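Local coordinates for chitooligosaccharide oxidase (Gibberella zeae, PDB 6Y0R), which oxidises the C1 hydroxyl of chitooligosaccharides to the lactone with a bicovalently bound FAD, passing the electrons to molecular oxygen to form hydrogen peroxide, at residues 30-33 / 37-40; 162-167 / 220-225; 180-185 / 208-213. One frame throughout, in Å; residues are numbered along the deposited sequence.

Interaction 1. Residues 30-33 / 37-40; sequences CLTQ and PTDA
Thr-38 reaches back across a three-residue linker to Leu-31 and Thr-32 on the last turns of helix 26-33. Ahead of it, Pro-37 makes the closest backbone approach, its CA lying 6.9 Å from CA of Thr-32; its ring is turned from the helix and packs on Gln-72, while its backbone bonds to that of Val-66. A proline suits this place, because its restricted phi stiffens the chain where it enters the short strand.

At Thr-38 the side chain points toward the helix. Its methyl CG2 stands anti to the carbonyl carbon and does the touching, 3.6 Å from Leu-31 CB and 3.8 Å from Leu-31 CD1, against both the root and one branch of the leucine. The hydroxyl takes the position between backbone N and carbonyl carbon (chi1 73°), and OG1 comes only to 4.4 Å from Thr-32 CG2. The contact is a small apolar one in a helix-loop-strand unit: the short, weakly bonded strand 38-39 lies at one edge of a four-stranded mixed sheet, and Leu-31 fills the seam between helix 26-33, helix 70-83 and strand 63-65, touching Ala-76 and Ala-63. The Cys-30 to Cys-79 disulfide also ties the two helices. Thr-32 keeps its hydroxyl on the helix, bonded to Ser-29 O. Next, Asp-39 pairs with the backbone of Ile-64, and Ala-40 O accepts a hydrogen bond from Ser-43 OG.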
loop_
_atom_site.group_PDB
_atom_site.type_symbol
_atom_site.label_atom_id
_atom_site.label_comp_id
_atom_site.label_asym_id
_atom_site.label_seq_id
_atom_site.Cartn_x
_atom_site.Cartn_y
_atom_site.Cartn_z
ATOM N N CYS A 30 -25.537 -21.934 0.495
ATOM C CA CYS A 30 -25.496 -21.348 1.863
ATOM C C CYS A 30 -25.698 -19.836 1.743
ATOM O O CYS A 30 -26.515 -19.292 2.478
ATOM C CB CYS A 30 -24.199 -21.651 2.621
ATOM S SG CYS A 30 -24.173 -20.996 4.316
ATOM N N LEU A 31 -24.959 -19.190 0.841
ATOM C CA LEU A 31 -24.999 -17.712 0.669
ATOM C C LEU A 31 -26.404 -17.281 0.215
ATOM O O LEU A 31 -26.980 -16.376 0.848
ATOM C CB LEU A 31 -23.919 -17.298 -0.341
ATOM C CG LEU A 31 -22.476 -17.401 0.166
ATOM C CD1 LEU A 31 -21.502 -17.157 -0.963
ATOM C CD2 LEU A 31 -22.212 -16.462 1.333
ATOM N N THR A 32 -26.930 -17.902 -0.828
ATOM C CA THR A 32 -28.284 -17.593 -1.377
ATOM C C THR A 32 -29.322 -17.752 -0.245
ATOM O O THR A 32 -30.100 -16.787 0.031
ATOM C CB THR A 32 -28.535 -18.445 -2.627
ATOM O OG1 THR A 32 -28.354 -19.807 -2.264
ATOM C CG2 THR A 32 -27.604 -18.122 -3.769
ATOM N N GLN A 33 -29.274 -18.869 0.479
ATOM C CA GLN A 33 -30.231 -19.154 1.579
ATOM C C GLN A 33 -30.056 -18.135 2.711
ATOM O O GLN A 33 -31.047 -17.832 3.394
ATOM C CB GLN A 33 -30.101 -20.609 2.029
ATOM C CG GLN A 33 -30.559 -21.593 0.953
ATOM C CD GLN A 33 -30.802 -22.997 1.462
ATOM O OE1 GLN A 33 -31.476 -23.208 2.472
ATOM N NE2 GLN A 33 -30.261 -23.979 0.752
ATOM N N PRO A 37 -26.169 -11.323 -1.265
ATOM C CA PRO A 37 -26.046 -11.156 -2.706
ATOM C C PRO A 37 -24.765 -11.833 -3.196
ATOM O O PRO A 37 -23.743 -11.734 -2.509
ATOM C CB PRO A 37 -25.977 -9.631 -2.938
ATOM C CG PRO A 37 -26.410 -9.024 -1.633
ATOM C CD PRO A 37 -26.171 -10.051 -0.538
ATOM N N THR A 38 -24.821 -12.513 -4.323
ATOM C CA THR A 38 -23.648 -13.168 -4.941
ATOM C C THR A 38 -23.658 -12.956 -6.454
ATOM O O THR A 38 -24.743 -12.605 -6.998
ATOM C CB THR A 38 -23.580 -14.659 -4.569
ATOM O OG1 THR A 38 -24.600 -15.341 -5.294
ATOM C CG2 THR A 38 -23.728 -14.913 -3.085
ATOM N N ASP A 39 -22.512 -13.189 -7.082
ATOM C CA ASP A 39 -22.350 -13.119 -8.550
ATOM C C ASP A 39 -22.394 -14.551 -9.087
ATOM O O ASP A 39 -21.769 -15.411 -8.510
ATOM C CB ASP A 39 -21.023 -12.474 -8.958
ATOM C CG ASP A 39 -20.859 -11.008 -8.596
ATOM O OD1 ASP A 39 -21.843 -10.315 -8.487
ATOM O OD2 ASP A 39 -19.734 -10.599 -8.439
ATOM N N ALA A 40 -23.164 -14.778 -10.139
ATOM C CA ALA A 40 -23.253 -16.122 -10.735
ATOM C C ALA A 40 -21.963 -16.395 -11.494
ATOM O O ALA A 40 -21.525 -15.527 -12.221
ATOM C CB ALA A 40 -24.452 -16.208 -11.646
#

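Interaction 2. Residues 162-167 / 220-225; sequences HALHGG and VELEFQ. With FAD (flavin-adenine dinucleotide), chain B.
Ala-163 meets the strand through its single methyl, CB lying 4.3 Å from Leu-222 CD1 and 4.4 Å from Phe-224 CZ. Against the phenylalanine it sits at the ring's edge, close to the ring plane, so the far end of the aromatic group reaches the helix. A second apolar touch joins branch ends, Leu-164 CD2 to Leu-222 CD2 at 4.4 Å. These approaches are loose, and the small alanine lets two larger strand side chains converge on one helical position.

Leu-164 also packs against the cofactor. With CG anti to the carbonyl carbon (chi1 -68°) and chi2 extended, CD1 is aimed at the FAD adenine, 3.7 Å from its C4A and C5A, while CD2 faces the strand. The following residue turns to the ribose, where His-165 NE2 donates to O4B of FAD over 3.3 Å with an N-H...O angle of 148°. O4B lies at the edge of the imidazole, near its plane.

Beyond this shell, two glycines follow the helix. Gly-166, with phi 153°, and Gly-167 take backbone angles that suit glycine, and Gly-167 CA comes to 3.8 Å from FAD O2. Tyr-444 OH bonds to Gly-167 N and also to FAD; Asn-446 likewise holds both His-162 O and the cofactor. Helix 159-165 therefore lies between the FAD and strand 218-228, whose Leu-222 also touches Met-182 of strand 182-188 and whose Phe-224 reaches Ile-128 of strand 125-128, within the PCMH-type FAD-binding domain.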
loop_
_atom_site.group_PDB
_atom_site.type_symbol
_atom_site.label_atom_id
_atom_site.label_comp_id
_atom_site.label_asym_id
_atom_site.label_seq_id
_atom_site.Cartn_x
_atom_site.Cartn_y
_atom_site.Cartn_z
ATOM N N HIS A 162 -5.116 -0.741 1.621
ATOM C CA HIS A 162 -4.076 0.291 1.797
ATOM C C HIS A 162 -3.775 0.484 3.271
ATOM O O HIS A 162 -2.625 0.388 3.680
ATOM C CB HIS A 162 -4.625 1.602 1.188
ATOM C CG HIS A 162 -3.596 2.641 0.927
ATOM N ND1 HIS A 162 -3.601 3.892 1.532
ATOM C CD2 HIS A 162 -2.578 2.630 0.052
ATOM C CE1 HIS A 162 -2.596 4.591 0.994
ATOM N NE2 HIS A 162 -1.968 3.851 0.095
ATOM N N ALA A 163 -4.817 0.783 4.060
ATOM C CA ALA A 163 -4.656 1.124 5.492
ATOM C C ALA A 163 -4.314 -0.115 6.319
ATOM O O ALA A 163 -3.622 0.054 7.319
ATOM C CB ALA A 163 -5.906 1.755 6.053
ATOM N N LEU A 164 -4.763 -1.296 5.935
ATOM C CA LEU A 164 -4.497 -2.517 6.746
ATOM C C LEU A 164 -3.038 -2.948 6.633
ATOM O O LEU A 164 -2.608 -3.824 7.425
ATOM C CB LEU A 164 -5.485 -3.601 6.330
ATOM C CG LEU A 164 -6.951 -3.323 6.695
ATOM C CD1 LEU A 164 -7.850 -4.375 6.082
ATOM C CD2 LEU A 164 -7.168 -3.166 8.185
ATOM N N HIS A 165 -2.283 -2.410 5.672
ATOM C CA HIS A 165 -0.844 -2.758 5.517
ATOM C C HIS A 165 0.060 -1.542 5.643
ATOM O O HIS A 165 1.299 -1.752 5.595
ATOM C CB HIS A 165 -0.621 -3.442 4.162
ATOM C CG HIS A 165 -1.543 -4.602 4.005
ATOM N ND1 HIS A 165 -1.281 -5.854 4.487
ATOM C CD2 HIS A 165 -2.774 -4.651 3.458
ATOM C CE1 HIS A 165 -2.296 -6.671 4.195
ATOM N NE2 HIS A 165 -3.281 -5.891 3.635
ATOM N N GLY A 166 -0.473 -0.324 5.731
ATOM C CA GLY A 166 0.400 0.837 5.916
ATOM C C GLY A 166 -0.260 2.067 5.337
ATOM O O GLY A 166 -1.205 2.610 5.977
ATOM N N GLY A 167 0.136 2.367 4.111
ATOM C CA GLY A 167 -0.453 3.460 3.313
ATOM C C GLY A 167 0.455 4.666 3.265
ATOM O O GLY A 167 0.377 5.517 4.147
ATOM N N VAL A 220 -14.906 -4.037 8.355
ATOM C CA VAL A 220 -16.119 -3.478 7.668
ATOM C C VAL A 220 -16.258 -1.983 7.975
ATOM O O VAL A 220 -17.079 -1.358 7.293
ATOM C CB VAL A 220 -17.410 -4.219 8.073
ATOM C CG1 VAL A 220 -17.423 -5.615 7.515
ATOM C CG2 VAL A 220 -17.580 -4.242 9.578
ATOM N N GLU A 221 -15.502 -1.452 8.913
ATOM C CA GLU A 221 -15.417 -0.001 9.227
ATOM C C GLU A 221 -14.052 0.317 9.824
ATOM O O GLU A 221 -13.533 -0.410 10.703
ATOM C CB GLU A 221 -16.525 0.426 10.194
ATOM C CG GLU A 221 -16.710 1.938 10.256
ATOM C CD GLU A 221 -17.731 2.398 11.292
ATOM O OE1 GLU A 221 -18.892 2.597 10.902
ATOM O OE2 GLU A 221 -17.352 2.564 12.491
ATOM N N LEU A 222 -13.510 1.448 9.421
ATOM C CA LEU A 222 -12.282 2.012 9.966
ATOM C C LEU A 222 -12.614 3.398 10.477
ATOM O O LEU A 222 -13.305 4.127 9.747
ATOM C CB LEU A 222 -11.219 2.110 8.867
ATOM C CG LEU A 222 -10.760 0.750 8.354
ATOM C CD1 LEU A 222 -10.008 0.879 7.049
ATOM C CD2 LEU A 222 -9.896 0.105 9.422
ATOM N N GLU A 223 -12.121 3.727 11.656
ATOM C CA GLU A 223 -12.302 5.080 12.219
ATOM C C GLU A 223 -10.937 5.738 12.289
ATOM O O GLU A 223 -9.983 5.126 12.751
ATOM C CB GLU A 223 -12.968 5.022 13.593
ATOM C CG GLU A 223 -13.272 6.414 14.135
ATOM C CD GLU A 223 -14.232 6.463 15.311
ATOM O OE1 GLU A 223 -14.326 5.433 16.058
ATOM O OE2 GLU A 223 -14.888 7.529 15.462
ATOM N N PHE A 224 -10.868 7.015 11.944
ATOM C CA PHE A 224 -9.617 7.801 11.924
ATOM C C PHE A 224 -9.812 9.162 12.590
ATOM O O PHE A 224 -10.913 9.729 12.520
ATOM C CB PHE A 224 -9.186 8.104 10.482
ATOM C CG PHE A 224 -8.935 6.900 9.607
ATOM C CD1 PHE A 224 -9.984 6.253 8.981
ATOM C CD2 PHE A 224 -7.638 6.404 9.478
ATOM C CE1 PHE A 224 -9.748 5.133 8.196
ATOM C CE2 PHE A 224 -7.399 5.280 8.700
ATOM C CZ PHE A 224 -8.455 4.669 8.043
ATOM N N GLN A 225 -8.729 9.703 13.102
ATOM C CA GLN A 225 -8.633 11.135 13.462
ATOM C C GLN A 225 -8.085 11.854 12.229
ATOM O O GLN A 225 -6.872 11.720 11.931
ATOM C CB GLN A 225 -7.741 11.364 14.678
ATOM C CG GLN A 225 -7.636 12.844 15.051
ATOM C CD GLN A 225 -8.986 13.495 15.277
ATOM O OE1 GLN A 225 -9.801 12.986 16.038
ATOM N NE2 GLN A 225 -9.261 14.600 14.583
HETATM P PA FAD B . -7.230 -5.515 -2.380
HETATM O O1A FAD B . -6.612 -6.323 -3.448
HETATM O O2A FAD B . -8.698 -5.383 -2.306
HETATM O O5B FAD B . -6.730 -6.009 -0.951
HETATM C C5B FAD B . -5.351 -5.990 -0.579
HETATM C C4B FAD B . -5.132 -6.934 0.589
HETATM O O4B FAD B . -5.878 -6.460 1.739
HETATM C C3B FAD B . -5.599 -8.394 0.416
HETATM O O3B FAD B . -4.838 -9.275 1.253
HETATM C C2B FAD B . -7.035 -8.336 0.915
HETATM O O2B FAD B . -7.592 -9.602 1.278
HETATM C C1B FAD B . -6.890 -7.400 2.084
HETATM N N9A FAD B . -8.097 -6.666 2.430
HETATM C C8A FAD B . -8.698 -5.696 1.670
HETATM N N7A FAD B . -9.790 -5.207 2.245
HETATM C C5A FAD B . -9.901 -5.911 3.439
HETATM C C6A FAD B . -10.844 -5.863 4.482
HETATM N N6A FAD B . -11.861 -4.997 4.470
HETATM N N1A FAD B . -10.698 -6.721 5.530
HETATM C C2A FAD B . -9.665 -7.585 5.480
HETATM N N3A FAD B . -8.700 -7.703 4.563
HETATM C C4A FAD B . -8.875 -6.833 3.550
HETATM N N1 FAD B . 0.496 1.976 -1.923
HETATM C C2 FAD B . 0.987 2.972 -1.170
HETATM O O2 FAD B . 1.323 2.763 0.052
HETATM N N3 FAD B . 1.092 4.227 -1.697
HETATM C C4 FAD B . 0.727 4.546 -2.995
HETATM O O4 FAD B . 0.835 5.712 -3.412
HETATM C C4X FAD B . 0.197 3.516 -3.808
HETATM N N5 FAD B . -0.219 3.801 -5.045
HETATM C C5X FAD B . -0.853 2.806 -5.754
HETATM C C6 FAD B . -1.375 3.099 -7.043
HETATM C C7 FAD B . -1.998 2.119 -7.797
HETATM C C7M FAD B . -2.527 2.431 -9.183
HETATM C C8 FAD B . -2.180 0.788 -7.237
HETATM C C8M FAD B . -2.956 -0.306 -7.944
HETATM C C9 FAD B . -1.617 0.507 -5.975
HETATM C C9A FAD B . -0.953 1.492 -5.231
HETATM N N10 FAD B . -0.438 1.205 -3.955
HETATM C C10 FAD B . 0.128 2.222 -3.177
HETATM C "C1'" FAD B . -0.493 -0.144 -3.384
HETATM C "C2'" FAD B . -1.741 -0.331 -2.519
HETATM O "O2'" FAD B . -1.582 0.315 -1.255
HETATM C "C3'" FAD B . -1.951 -1.811 -2.326
HETATM O "O3'" FAD B . -2.136 -2.364 -3.649
HETATM C "C4'" FAD B . -3.163 -2.060 -1.425
HETATM O "O4'" FAD B . -3.050 -3.310 -0.721
HETATM C "C5'" FAD B . -4.411 -2.047 -2.261
HETATM O "O5'" FAD B . -5.588 -2.080 -1.432
HETATM P P FAD B . -6.944 -2.538 -2.112
HETATM O O1P FAD B . -8.020 -2.485 -1.092
HETATM O O2P FAD B . -7.182 -1.841 -3.401
HETATM O O3P FAD B . -6.565 -4.056 -2.538
#

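Interaction 3. Residues 180-185 / 208-213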
loop_
_atom_site.group_PDB
_atom_site.type_symbol
_atom_site.label_atom_id
_atom_site.label_comp_id
_atom_site.label_asym_id
_atom_site.label_seq_id
_atom_site.Cartn_x
_atom_site.Cartn_y
_atom_site.Cartn_z
ATOM N N ASP A 180 -1.493 5.167 10.908
ATOM C CA ASP A 180 -1.026 5.965 12.080
ATOM C C ASP A 180 -2.157 6.865 12.562
ATOM O O ASP A 180 -2.058 7.315 13.731
ATOM C CB ASP A 180 0.299 6.662 11.817
ATOM C CG ASP A 180 1.471 5.668 11.721
ATOM O OD1 ASP A 180 1.537 4.757 12.597
ATOM O OD2 ASP A 180 2.337 5.824 10.813
ATOM N N LEU A 181 -3.197 7.109 11.772
ATOM C CA LEU A 181 -4.300 7.974 12.282
ATOM C C LEU A 181 -5.536 7.140 12.568
ATOM O O LEU A 181 -6.592 7.697 12.877
ATOM C CB LEU A 181 -4.575 9.072 11.255
ATOM C CG LEU A 181 -3.498 10.168 11.204
ATOM C CD1 LEU A 181 -3.857 11.237 10.190
ATOM C CD2 LEU A 181 -3.267 10.782 12.568
ATOM N N MET A 182 -5.432 5.819 12.465
ATOM C CA MET A 182 -6.533 4.922 12.802
ATOM C C MET A 182 -6.724 4.936 14.322
ATOM O O MET A 182 -5.730 4.793 15.069
ATOM C CB MET A 182 -6.254 3.500 12.298
ATOM C CG MET A 182 -7.476 2.610 12.268
ATOM S SD MET A 182 -7.073 0.882 11.740
ATOM C CE MET A 182 -6.197 1.303 10.244
ATOM N N ILE A 183 -7.961 5.101 14.768
ATOM C CA ILE A 183 -8.302 5.115 16.213
ATOM C C ILE A 183 -9.284 3.990 16.537
ATOM O O ILE A 183 -9.506 3.751 17.741
ATOM C CB ILE A 183 -8.838 6.489 16.635
ATOM C CG1 ILE A 183 -10.125 6.865 15.908
ATOM C CG2 ILE A 183 -7.754 7.533 16.474
ATOM C CD1 ILE A 183 -10.706 8.181 16.420
ATOM N N GLY A 184 -9.877 3.346 15.552
ATOM C CA GLY A 184 -10.803 2.234 15.817
ATOM C C GLY A 184 -11.102 1.443 14.582
ATOM O O GLY A 184 -10.807 1.915 13.498
ATOM N N ALA A 185 -11.665 0.253 14.737
ATOM C CA ALA A 185 -12.108 -0.564 13.591
ATOM C C ALA A 185 -13.226 -1.499 14.036
ATOM O O ALA A 185 -13.268 -1.893 15.220
ATOM C CB ALA A 185 -10.953 -1.370 13.002
ATOM N N GLY A 208 -2.900 -5.905 15.416
ATOM C CA GLY A 208 -2.685 -6.721 14.219
ATOM C C GLY A 208 -3.253 -6.086 12.984
ATOM O O GLY A 208 -2.670 -6.273 11.887
ATOM N N ILE A 209 -4.419 -5.424 13.094
ATOM C CA ILE A 209 -5.104 -4.846 11.899
ATOM C C ILE A 209 -4.233 -3.721 11.338
ATOM O O ILE A 209 -4.332 -3.463 10.134
ATOM C CB ILE A 209 -6.541 -4.423 12.265
ATOM C CG1 ILE A 209 -7.521 -5.543 11.890
ATOM C CG2 ILE A 209 -6.994 -3.095 11.672
ATOM C CD1 ILE A 209 -7.339 -6.758 12.649
ATOM N N ARG A 210 -3.459 -3.069 12.190
ATOM C CA ARG A 210 -2.616 -1.903 11.823
ATOM C C ARG A 210 -1.301 -2.451 11.275
ATOM O O ARG A 210 -0.261 -2.253 11.894
ATOM C CB ARG A 210 -2.489 -0.913 12.986
ATOM C CG ARG A 210 -3.804 -0.206 13.320
ATOM C CD ARG A 210 -3.586 0.869 14.369
ATOM N NE ARG A 210 -3.219 0.166 15.599
ATOM C CZ ARG A 210 -2.566 0.688 16.651
ATOM N NH1 ARG A 210 -2.278 -0.109 17.687
ATOM N NH2 ARG A 210 -2.149 1.952 16.645
ATOM N N GLY A 211 -1.373 -3.165 10.144
ATOM C CA GLY A 211 -0.175 -3.566 9.394
ATOM C C GLY A 211 -0.283 -4.976 8.857
ATOM O O GLY A 211 0.446 -5.310 7.864
ATOM N N ALA A 212 -1.132 -5.823 9.448
ATOM C CA ALA A 212 -1.321 -7.226 8.995
ATOM C C ALA A 212 -2.813 -7.531 8.950
ATOM O O ALA A 212 -3.265 -8.644 9.221
ATOM C CB ALA A 212 -0.553 -8.148 9.929
ATOM N N GLY A 213 -3.595 -6.541 8.529
ATOM C CA GLY A 213 -5.055 -6.568 8.696
ATOM C C GLY A 213 -5.837 -7.464 7.754
ATOM O O GLY A 213 -7.078 -7.394 7.840
HETATM O O HOH W 1 -2.430 3.874 14.782
#
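In Met-182, CG anti to the backbone N (chi1 -164°) and an extended chi2 carry SD to helix 203-212; the bend at chi3 (-52°) then turns only the methyl CE. Arg-210 answers with CG anti to its carbonyl carbon, offering the aliphatic root of its chain. Met-182 SD consequently rests 3.8 Å from Arg-210 CG and 4.0 Å from Ile-209 CG2, meeting two successive residues. It crosses the isoleucine at about a right angle and the arginine at a slant. Methionine suits this place: its unbranched, flexible chain can follow both surfaces, and its large sulfur packs well in an apolar setting.

A bend at chi3 carries the guanidinium of Arg-210 away from the sulfur; NE bonds to Phe-206 O of its own helix, while NH2 donates to a water 2.7 Å away, lying in plane at the guanidinium's edge. That water donates a weak bond, 3.4 Å long, to Met-182 O, so a thin polar bridge runs beside the apolar contact. Asp-180 OD1, 6.2 Å from Arg-210 NH2, has its salt bridge with Arg-399.

Arg-210 centres an inverse gamma turn, and Gly-211 takes a positive phi (140°), which suits glycine. Ile-183 and Gly-184 both face Glu-223, forming a classic beta bulge. The whole is helix-on-sheet packing in the PCMH-type FAD-binding domain, where Gly-213 touches the cofactor.

In the fold
Interactions 2 and 3 form one buried body, with centres about 6 Å apart. Strands 218-228 and 182-188 are sheet neighbours, probably hydrogen-bonded between Glu-223 and both Ile-183 and Gly-184, and Leu-164 packs on Ile-209 O where the two helices meet. Along the chain, interaction 3 is nested within the loop that interaction 2 closes. Interaction 2 is wholly apolar across its segments, with polar chemistry directed to the FAD; interaction 3 adds a water bridge beside its methionine contact. Interaction 1, whose centre is about 28 Å from that of interaction 2, is partly buried near the N-terminus, a short-range methyl contact at the edge of a different sheet.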